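PDB 3WCA: farnesyltransferase, putative from Trypanosoma cruzi, which probably catalyses the magnesium-dependent condensation of two farnesyl diphosphate molecules to squalene, using NADPH or NADH as reductant, in lanosterol biosynthesis. Local coordinates for residues E26-V38 and R106-A120. The protein carries 1 engineered substitution. Residues are numbered along the deposited sequence; the frame is centred on the assembly and turned at random.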
ATOM      1  N   GLU A  26      26.197  11.921  -3.248  1.00 76.04           N
ATOM      2  CA  GLU A  26      25.226  12.727  -3.980  1.00 73.16           C
ATOM      3  C   GLU A  26      24.106  11.852  -4.534  1.00 70.01           C
ATOM      4  O   GLU A  26      22.970  12.306  -4.687  1.00 69.74           O
ATOM      5  CB  GLU A  26      25.911  13.479  -5.129  1.00 75.10           C
ATOM      6  CG  GLU A  26      24.944  14.051  -6.172  1.00 77.73           C
ATOM      7  CD  GLU A  26      25.642  14.879  -7.247  1.00 79.99           C
ATOM      8  OE1 GLU A  26      26.677  14.422  -7.785  1.00 79.99           O
ATOM      9  OE2 GLU A  26      25.147  15.985  -7.564  1.00 80.88           O
ATOM     10  N   ASP A  27      24.432  10.597  -4.831  1.00 65.40           N
ATOM     11  CA  ASP A  27      23.446   9.667  -5.366  1.00 62.06           C
ATOM     12  C   ASP A  27      22.356   9.409  -4.332  1.00 59.11           C
ATOM     13  O   ASP A  27      21.169   9.482  -4.647  1.00 58.45           O
ATOM     14  CB  ASP A  27      24.110   8.346  -5.771  1.00 61.18           C
ATOM     15  CG  ASP A  27      25.147   8.525  -6.867  1.00 61.07           C
ATOM     16  OD1 ASP A  27      24.831   9.172  -7.890  1.00 60.00           O
ATOM     17  OD2 ASP A  27      26.276   8.015  -6.706  1.00 60.27           O
ATOM     18  N   LEU A  28      22.758   9.107  -3.101  1.00 56.17           N
ATOM     19  CA  LEU A  28      21.792   8.869  -2.039  1.00 53.24           C
ATOM     20  C   LEU A  28      20.952  10.117  -1.811  1.00 51.57           C
ATOM     21  O   LEU A  28      19.740  10.031  -1.636  1.00 52.07           O
ATOM     22  CB  LEU A  28      22.490   8.476  -0.736  1.00 52.59           C
ATOM     23  CG  LEU A  28      22.740   6.982  -0.538  1.00 52.15           C
ATOM     24  CD1 LEU A  28      23.318   6.737   0.851  1.00 52.31           C
ATOM     25  CD2 LEU A  28      21.432   6.222  -0.704  1.00 51.22           C
ATOM     26  N   ARG A  29      21.592  11.281  -1.827  1.00 50.54           N
ATOM     27  CA  ARG A  29      20.864  12.527  -1.613  1.00 49.98           C
ATOM     28  C   ARG A  29      19.775  12.737  -2.658  1.00 48.86           C
ATOM     29  O   ARG A  29      18.670  13.173  -2.331  1.00 48.97           O
ATOM     30  CB  ARG A  29      21.827  13.719  -1.599  1.00 50.73           C
ATOM     31  CG  ARG A  29      22.623  13.823  -0.298  1.00 52.10           C
ATOM     32  CD  ARG A  29      23.558  15.031  -0.294  1.00 53.98           C
ATOM     33  NE  ARG A  29      24.253  15.166   0.986  1.00 54.68           N
ATOM     34  CZ  ARG A  29      23.687  15.609   2.107  1.00 54.85           C
ATOM     35  NH1 ARG A  29      22.409  15.972   2.118  1.00 54.12           N
ATOM     36  NH2 ARG A  29      24.396  15.673   3.225  1.00 55.16           N
ATOM     37  N   PHE A  30      20.083  12.427  -3.914  1.00 46.32           N
ATOM     38  CA  PHE A  30      19.103  12.574  -4.975  1.00 43.01           C
ATOM     39  C   PHE A  30      17.955  11.623  -4.666  1.00 42.64           C
ATOM     40  O   PHE A  30      16.780  11.989  -4.756  1.00 43.78           O
ATOM     41  CB  PHE A  30      19.706  12.201  -6.326  1.00 42.56           C
ATOM     42  CG  PHE A  30      18.682  12.062  -7.422  1.00 43.07           C
ATOM     43  CD1 PHE A  30      18.279  13.168  -8.162  1.00 42.62           C
ATOM     44  CD2 PHE A  30      18.087  10.829  -7.680  1.00 41.46           C
ATOM     45  CE1 PHE A  30      17.303  13.047  -9.142  1.00 42.03           C
ATOM     46  CE2 PHE A  30      17.107  10.698  -8.657  1.00 41.45           C
ATOM     47  CZ  PHE A  30      16.713  11.803  -9.388  1.00 42.01           C
ATOM     48  N   CYS A  31      18.307  10.391  -4.316  1.00 41.39           N
ATOM     49  CA  CYS A  31      17.315   9.377  -3.988  1.00 40.69           C
ATOM     50  C   CYS A  31      16.322   9.891  -2.950  1.00 39.70           C
ATOM     51  O   CYS A  31      15.110   9.829  -3.152  1.00 39.50           O
ATOM     52  CB  CYS A  31      18.005   8.117  -3.465  1.00 40.76           C
ATOM     53  SG  CYS A  31      18.783   7.105  -4.743  1.00 43.65           S
ATOM     54  N   TYR A  32      16.843  10.398  -1.839  1.00 39.74           N
ATOM     55  CA  TYR A  32      15.994  10.916  -0.779  1.00 39.94           C
ATOM     56  C   TYR A  32      15.252  12.159  -1.238  1.00 41.83           C
ATOM     57  O   TYR A  32      14.154  12.442  -0.764  1.00 42.77           O
ATOM     58  CB  TYR A  32      16.829  11.216   0.466  1.00 37.86           C
ATOM     59  CG  TYR A  32      17.159   9.989   1.289  1.00 36.47           C
ATOM     60  CD1 TYR A  32      16.163   9.304   1.989  1.00 32.57           C
ATOM     61  CD2 TYR A  32      18.463   9.507   1.365  1.00 35.10           C
ATOM     62  CE1 TYR A  32      16.458   8.169   2.742  1.00 31.65           C
ATOM     63  CE2 TYR A  32      18.769   8.372   2.119  1.00 33.27           C
ATOM     64  CZ  TYR A  32      17.764   7.708   2.802  1.00 29.55           C
ATOM     65  OH  TYR A  32      18.072   6.590   3.543  1.00 30.37           O
ATOM     66  N   ASP A  33      15.849  12.899  -2.168  1.00 44.01           N
ATOM     67  CA  ASP A  33      15.219  14.102  -2.696  1.00 46.35           C
ATOM     68  C   ASP A  33      14.088  13.750  -3.648  1.00 45.91           C
ATOM     69  O   ASP A  33      13.035  14.385  -3.637  1.00 46.92           O
ATOM     70  CB  ASP A  33      16.244  14.964  -3.432  1.00 51.42           C
ATOM     71  CG  ASP A  33      16.884  16.001  -2.538  1.00 56.26           C
ATOM     72  OD1 ASP A  33      17.220  15.671  -1.376  1.00 58.18           O
ATOM     73  OD2 ASP A  33      17.062  17.148  -3.003  1.00 60.66           O
ATOM     74  N   ILE A  34      14.297  12.736  -4.477  1.00 43.89           N
ATOM     75  CA  ILE A  34      13.257  12.360  -5.413  1.00 41.61           C
ATOM     76  C   ILE A  34      12.147  11.684  -4.617  1.00 41.10           C
ATOM     77  O   ILE A  34      10.971  11.852  -4.911  1.00 40.53           O
ATOM     78  CB  ILE A  34      13.818  11.430  -6.532  1.00 40.46           C
ATOM     79  CG1 ILE A  34      12.886  11.463  -7.742  1.00 42.15           C
ATOM     80  CG2 ILE A  34      13.984  10.020  -6.032  1.00 40.61           C
ATOM     81  CD1 ILE A  34      12.925  12.784  -8.498  1.00 39.03           C
ATOM     82  N   LEU A  35      12.533  10.943  -3.584  1.00 40.32           N
ATOM     83  CA  LEU A  35      11.573  10.260  -2.728  1.00 41.18           C
ATOM     84  C   LEU A  35      10.592  11.266  -2.135  1.00 43.69           C
ATOM     85  O   LEU A  35       9.383  11.048  -2.121  1.00 44.47           O
ATOM     86  CB  LEU A  35      12.306   9.552  -1.592  1.00 41.11           C
ATOM     87  CG  LEU A  35      11.416   9.011  -0.477  1.00 41.77           C
ATOM     88  CD1 LEU A  35      10.545   7.916  -1.036  1.00 43.26           C
ATOM     89  CD2 LEU A  35      12.260   8.492   0.666  1.00 41.48           C
ATOM     90  N   GLN A  36      11.129  12.372  -1.640  1.00 44.40           N
ATOM     91  CA  GLN A  36      10.319  13.418  -1.037  1.00 47.70           C
ATOM     92  C   GLN A  36       9.343  14.068  -2.014  1.00 47.48           C
ATOM     93  O   GLN A  36       8.250  14.482  -1.628  1.00 46.68           O
ATOM     94  CB  GLN A  36      11.242  14.475  -0.431  1.00 50.22           C
ATOM     95  CG  GLN A  36      10.610  15.834  -0.212  1.00 56.98           C
ATOM     96  CD  GLN A  36      11.515  16.741   0.588  1.00 61.42           C
ATOM     97  OE1 GLN A  36      11.656  16.576   1.805  1.00 63.14           O
ATOM     98  NE2 GLN A  36      12.157  17.692  -0.089  1.00 63.16           N
ATOM     99  N   ALA A  37       9.739  14.151  -3.279  1.00 47.02           N
ATOM    100  CA  ALA A  37       8.903  14.762  -4.300  1.00 47.73           C
ATOM    101  C   ALA A  37       7.890  13.768  -4.849  1.00 48.14           C
ATOM    102  O   ALA A  37       6.729  14.102  -5.070  1.00 47.76           O
ATOM    103  CB  ALA A  37       9.777  15.291  -5.431  1.00 47.49           C
ATOM    104  N   VAL A  38       8.346  12.541  -5.054  1.00 49.50           N
ATOM    105  CA  VAL A  38       7.516  11.475  -5.599  1.00 51.66           C
ATOM    106  C   VAL A  38       6.534  10.853  -4.600  1.00 53.60           C
ATOM    107  O   VAL A  38       5.576  10.187  -5.002  1.00 52.75           O
ATOM    108  CB  VAL A  38       8.435  10.382  -6.219  1.00 51.93           C
ATOM    109  CG1 VAL A  38       7.855   9.000  -6.028  1.00 52.67           C
ATOM    110  CG2 VAL A  38       8.629  10.672  -7.700  1.00 51.28           C
ATOM    111  N   ARG A 106       8.046  14.720 -11.436  1.00 52.92           N
ATOM    112  CA  ARG A 106       9.239  14.119 -10.845  1.00 53.10           C
ATOM    113  C   ARG A 106       9.448  12.642 -11.187  1.00 52.39           C
ATOM    114  O   ARG A 106      10.584  12.183 -11.289  1.00 53.06           O
ATOM    115  CB  ARG A 106       9.214  14.308  -9.325  1.00 52.87           C
ATOM    116  CG  ARG A 106       9.193  15.775  -8.891  1.00 56.34           C
ATOM    117  CD  ARG A 106      10.393  16.548  -9.443  1.00 58.90           C
ATOM    118  NE  ARG A 106      11.651  16.175  -8.800  1.00 61.62           N
ATOM    119  CZ  ARG A 106      12.098  16.702  -7.661  1.00 62.23           C
ATOM    120  NH1 ARG A 106      11.388  17.634  -7.034  1.00 63.18           N
ATOM    121  NH2 ARG A 106      13.252  16.296  -7.146  1.00 61.74           N
ATOM    122  N   GLU A 107       8.361  11.896 -11.348  1.00 51.67           N
ATOM    123  CA  GLU A 107       8.465  10.485 -11.697  1.00 52.74           C
ATOM    124  C   GLU A 107       9.278  10.382 -12.981  1.00 53.48           C
ATOM    125  O   GLU A 107      10.175   9.549 -13.107  1.00 53.42           O
ATOM    126  CB  GLU A 107       7.071   9.892 -11.909  1.00 54.42           C
ATOM    127  CG  GLU A 107       6.286   9.683 -10.625  1.00 58.63           C
ATOM    128  CD  GLU A 107       4.804   9.480 -10.872  1.00 62.96           C
ATOM    129  OE1 GLU A 107       4.452   8.765 -11.838  1.00 64.91           O
ATOM    130  OE2 GLU A 107       3.991  10.027 -10.094  1.00 65.06           O
ATOM    131  N   ARG A 108       8.955  11.251 -13.931  1.00 53.71           N
ATOM    132  CA  ARG A 108       9.637  11.301 -15.215  1.00 53.29           C
ATOM    133  C   ARG A 108      11.132  11.476 -14.938  1.00 52.26           C
ATOM    134  O   ARG A 108      11.975  10.776 -15.505  1.00 52.37           O
ATOM    135  CB  ARG A 108       9.084  12.485 -16.014  1.00 55.20           C
ATOM    136  CG  ARG A 108       9.397  12.514 -17.499  1.00 58.46           C
ATOM    137  CD  ARG A 108       8.821  13.788 -18.112  1.00 61.17           C
ATOM    138  NE  ARG A 108       9.146  13.950 -19.528  1.00 64.92           N
ATOM    139  CZ  ARG A 108       8.637  13.208 -20.508  1.00 66.77           C
ATOM    140  NH1 ARG A 108       7.771  12.241 -20.234  1.00 67.79           N
ATOM    141  NH2 ARG A 108       8.993  13.436 -21.766  1.00 66.33           N
ATOM    142  N   GLU A 109      11.447  12.404 -14.042  1.00 49.99           N
ATOM    143  CA  GLU A 109      12.828  12.691 -13.667  1.00 48.61           C
ATOM    144  C   GLU A 109      13.502  11.478 -13.019  1.00 46.69           C
ATOM    145  O   GLU A 109      14.697  11.249 -13.211  1.00 43.91           O
ATOM    146  CB  GLU A 109      12.856  13.871 -12.698  1.00 50.55           C
ATOM    147  CG  GLU A 109      14.233  14.459 -12.442  1.00 53.73           C
ATOM    148  CD  GLU A 109      14.193  15.522 -11.356  1.00 55.65           C
ATOM    149  OE1 GLU A 109      13.168  16.228 -11.260  1.00 57.53           O
ATOM    150  OE2 GLU A 109      15.183  15.659 -10.605  1.00 56.81           O
ATOM    151  N   LEU A 110      12.734  10.713 -12.247  1.00 44.63           N
ATOM    152  CA  LEU A 110      13.266   9.527 -11.578  1.00 43.89           C
ATOM    153  C   LEU A 110      13.837   8.560 -12.612  1.00 43.48           C
ATOM    154  O   LEU A 110      14.933   8.022 -12.448  1.00 42.52           O
ATOM    155  CB  LEU A 110      12.165   8.829 -10.776  1.00 38.74           C
ATOM    156  CG  LEU A 110      12.493   7.465 -10.159  1.00 38.23           C
ATOM    157  CD1 LEU A 110      13.666   7.572  -9.207  1.00 35.25           C
ATOM    158  CD2 LEU A 110      11.261   6.943  -9.425  1.00 38.71           C
ATOM    159  N   LEU A 111      13.089   8.350 -13.684  1.00 43.45           N
ATOM    160  CA  LEU A 111      13.540   7.449 -14.725  1.00 45.33           C
ATOM    161  C   LEU A 111      14.678   8.021 -15.572  1.00 45.20           C
ATOM    162  O   LEU A 111      15.615   7.303 -15.891  1.00 44.75           O
ATOM    163  CB  LEU A 111      12.358   7.047 -15.607  1.00 43.69           C
ATOM    164  CG  LEU A 111      11.351   6.152 -14.879  1.00 44.78           C
ATOM    165  CD1 LEU A 111      10.086   6.022 -15.704  1.00 46.95           C
ATOM    166  CD2 LEU A 111      11.970   4.785 -14.627  1.00 41.16           C
ATOM    167  N   GLU A 112      14.607   9.306 -15.921  1.00 46.69           N
ATOM    168  CA  GLU A 112      15.652   9.927 -16.740  1.00 48.97           C
ATOM    169  C   GLU A 112      16.995   9.978 -16.025  1.00 51.01           C
ATOM    170  O   GLU A 112      18.042   9.778 -16.641  1.00 53.84           O
ATOM    171  CB  GLU A 112      15.244  11.340 -17.158  1.00 49.33           C
ATOM    172  CG  GLU A 112      13.948  11.387 -17.945  1.00 53.47           C
ATOM    173  CD  GLU A 112      13.529  12.795 -18.309  1.00 55.08           C
ATOM    174  OE1 GLU A 112      13.611  13.682 -17.438  1.00 56.74           O
ATOM    175  OE2 GLU A 112      13.105  13.010 -19.463  1.00 56.79           O
ATOM    176  N   ARG A 113      16.967  10.247 -14.725  1.00 50.63           N
ATOM    177  CA  ARG A 113      18.191  10.302 -13.940  1.00 49.36           C
ATOM    178  C   ARG A 113      18.251   9.071 -13.048  1.00 48.39           C
ATOM    179  O   ARG A 113      18.763   9.121 -11.931  1.00 48.88           O
ATOM    180  CB  ARG A 113      18.218  11.573 -13.089  1.00 50.29           C
ATOM    181  CG  ARG A 113      18.253  12.855 -13.907  1.00 51.15           C
ATOM    182  CD  ARG A 113      18.254  14.088 -13.014  1.00 53.91           C
ATOM    183  NE  ARG A 113      19.488  14.242 -12.244  1.00 52.78           N
ATOM    184  CZ  ARG A 113      19.625  15.087 -11.227  1.00 52.07           C
ATOM    185  NH1 ARG A 113      18.605  15.850 -10.858  1.00 51.70           N
ATOM    186  NH2 ARG A 113      20.781  15.175 -10.579  1.00 51.32           N
ATOM    187  N   TYR A 114      17.734   7.962 -13.565  1.00 46.97           N
ATOM    188  CA  TYR A 114      17.697   6.699 -12.835  1.00 45.66           C
ATOM    189  C   TYR A 114      19.089   6.190 -12.460  1.00 46.17           C
ATOM    190  O   TYR A 114      19.227   5.223 -11.709  1.00 45.57           O
ATOM    191  CB  TYR A 114      16.972   5.647 -13.676  1.00 43.15           C
ATOM    192  CG  TYR A 114      16.543   4.417 -12.904  1.00 43.00           C
ATOM    193  CD1 TYR A 114      15.471   4.470 -12.009  1.00 41.17           C
ATOM    194  CD2 TYR A 114      17.190   3.196 -13.086  1.00 40.58           C
ATOM    195  CE1 TYR A 114      15.051   3.335 -11.322  1.00 41.04           C
ATOM    196  CE2 TYR A 114      16.780   2.056 -12.403  1.00 42.24           C
ATOM    197  CZ  TYR A 114      15.706   2.133 -11.527  1.00 42.47           C
ATOM    198  OH  TYR A 114      15.278   1.006 -10.876  1.00 43.08           O
ATOM    199  N   THR A 115      20.120   6.846 -12.977  1.00 46.46           N
ATOM    200  CA  THR A 115      21.487   6.440 -12.681  1.00 48.31           C
ATOM    201  C   THR A 115      21.805   6.533 -11.192  1.00 46.49           C
ATOM    202  O   THR A 115      22.476   5.663 -10.633  1.00 46.82           O
ATOM    203  CB  THR A 115      22.504   7.316 -13.427  1.00 50.42           C
ATOM    204  OG1 THR A 115      22.153   7.385 -14.811  1.00 57.81           O
ATOM    205  CG2 THR A 115      23.898   6.732 -13.298  1.00 51.45           C
ATOM    206  N   HIS A 116      21.326   7.590 -10.546  1.00 45.60           N
ATOM    207  CA  HIS A 116      21.603   7.774  -9.125  1.00 44.37           C
ATOM    208  C   HIS A 116      21.116   6.620  -8.274  1.00 42.78           C
ATOM    209  O   HIS A 116      21.745   6.267  -7.284  1.00 44.48           O
ATOM    210  CB  HIS A 116      20.982   9.070  -8.615  1.00 43.28           C
ATOM    211  CG  HIS A 116      21.548  10.298  -9.250  1.00 45.01           C
ATOM    212  ND1 HIS A 116      20.885  11.002 -10.230  1.00 47.12           N
ATOM    213  CD2 HIS A 116      22.726  10.936  -9.058  1.00 45.69           C
ATOM    214  CE1 HIS A 116      21.629  12.024 -10.616  1.00 45.96           C
ATOM    215  NE2 HIS A 116      22.752  12.006  -9.920  1.00 45.45           N
ATOM    216  N   VAL A 117      19.994   6.033  -8.669  1.00 42.61           N
ATOM    217  CA  VAL A 117      19.415   4.918  -7.934  1.00 42.49           C
ATOM    218  C   VAL A 117      20.252   3.654  -8.089  1.00 42.29           C
ATOM    219  O   VAL A 117      20.522   2.956  -7.114  1.00 41.56           O
ATOM    220  CB  VAL A 117      17.976   4.614  -8.419  1.00 39.94           C
ATOM    221  CG1 VAL A 117      17.345   3.565  -7.526  1.00 38.55           C
ATOM    222  CG2 VAL A 117      17.152   5.879  -8.422  1.00 39.72           C
ATOM    223  N   THR A 118      20.651   3.347  -9.318  1.00 43.76           N
ATOM    224  CA  THR A 118      21.450   2.148  -9.550  1.00 44.20           C
ATOM    225  C   THR A 118      22.821   2.274  -8.898  1.00 44.57           C
ATOM    226  O   THR A 118      23.361   1.290  -8.392  1.00 45.69           O
ATOM    227  CB  THR A 118      21.615   1.862 -11.045  1.00 42.63           C
ATOM    228  OG1 THR A 118      22.180   3.006 -11.693  1.00 44.95           O
ATOM    229  CG2 THR A 118      20.265   1.536 -11.667  1.00 43.82           C
ATOM    230  N   ARG A 119      23.386   3.477  -8.899  1.00 46.00           N
ATOM    231  CA  ARG A 119      24.692   3.668  -8.264  1.00 48.54           C
ATOM    232  C   ARG A 119      24.549   3.381  -6.779  1.00 47.08           C
ATOM    233  O   ARG A 119      25.282   2.573  -6.217  1.00 47.81           O
ATOM    234  CB  ARG A 119      25.197   5.100  -8.431  1.00 50.58           C
ATOM    235  CG  ARG A 119      25.439   5.537  -9.851  1.00 55.30           C
ATOM    236  CD  ARG A 119      26.287   6.791  -9.850  1.00 59.15           C
ATOM    237  NE  ARG A 119      26.293   7.454 -11.146  1.00 64.39           N
ATOM    238  CZ  ARG A 119      27.281   8.234 -11.573  1.00 67.40           C
ATOM    239  NH1 ARG A 119      28.347   8.440 -10.804  1.00 67.87           N
ATOM    240  NH2 ARG A 119      27.199   8.816 -12.760  1.00 68.72           N
ATOM    241  N   ALA A 120      23.600   4.067  -6.150  1.00 45.91           N
ATOM    242  CA  ALA A 120      23.336   3.889  -4.729  1.00 44.10           C
ATOM    243  C   ALA A 120      23.089   2.411  -4.465  1.00 43.74           C
ATOM    244  O   ALA A 120      23.516   1.862  -3.448  1.00 41.02           O
ATOM    245  CB  ALA A 120      22.118   4.700  -4.326  1.00 44.76           C
TER
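F30 lies in an offset stack on H116, ring centroids 4.5 Å apart and planes inclined by 27°, where helix 26-38 packs against a broken helix in the all-alpha fold of the squalene/phytoene synthase family. The ring lies at the break at R113, where the chain leaves helical geometry: helix 106-112 runs nearly antiparallel to helix 26-38, at 153°, whereas helix 115-120 turns to 122°. With CG anti to the backbone N, F30 reaches toward this bend. H116 ND1 sits over one face of the phenyl ring, E109 OE2 comes to its edge, and F30 CE1 lies over the guanidinium of R113. E109 also bridges two arginines in a salt-bridge network: OE1 is 2.9 Å from R106 NE, while OE2 takes a weak, 3.4 Å hydrogen bond from R113 NH1. Bent at chi2 and chi3, R106 slides past I34 and brings one guanidinium face over A37 CB. Deeper in the interface, I34 CG2 meets L110 CD1 at 4.0 Å, and C31 SG rests against V117 and A120; C31 and I34 also touch helix 51-72, which carries the magnesium ligands D68, E71 and D72. At the far end D27, salt-bridged to R123, crosses H116 at about a right angle, its OD1 3.0 Å from H116 CD2 at the imidazole edge.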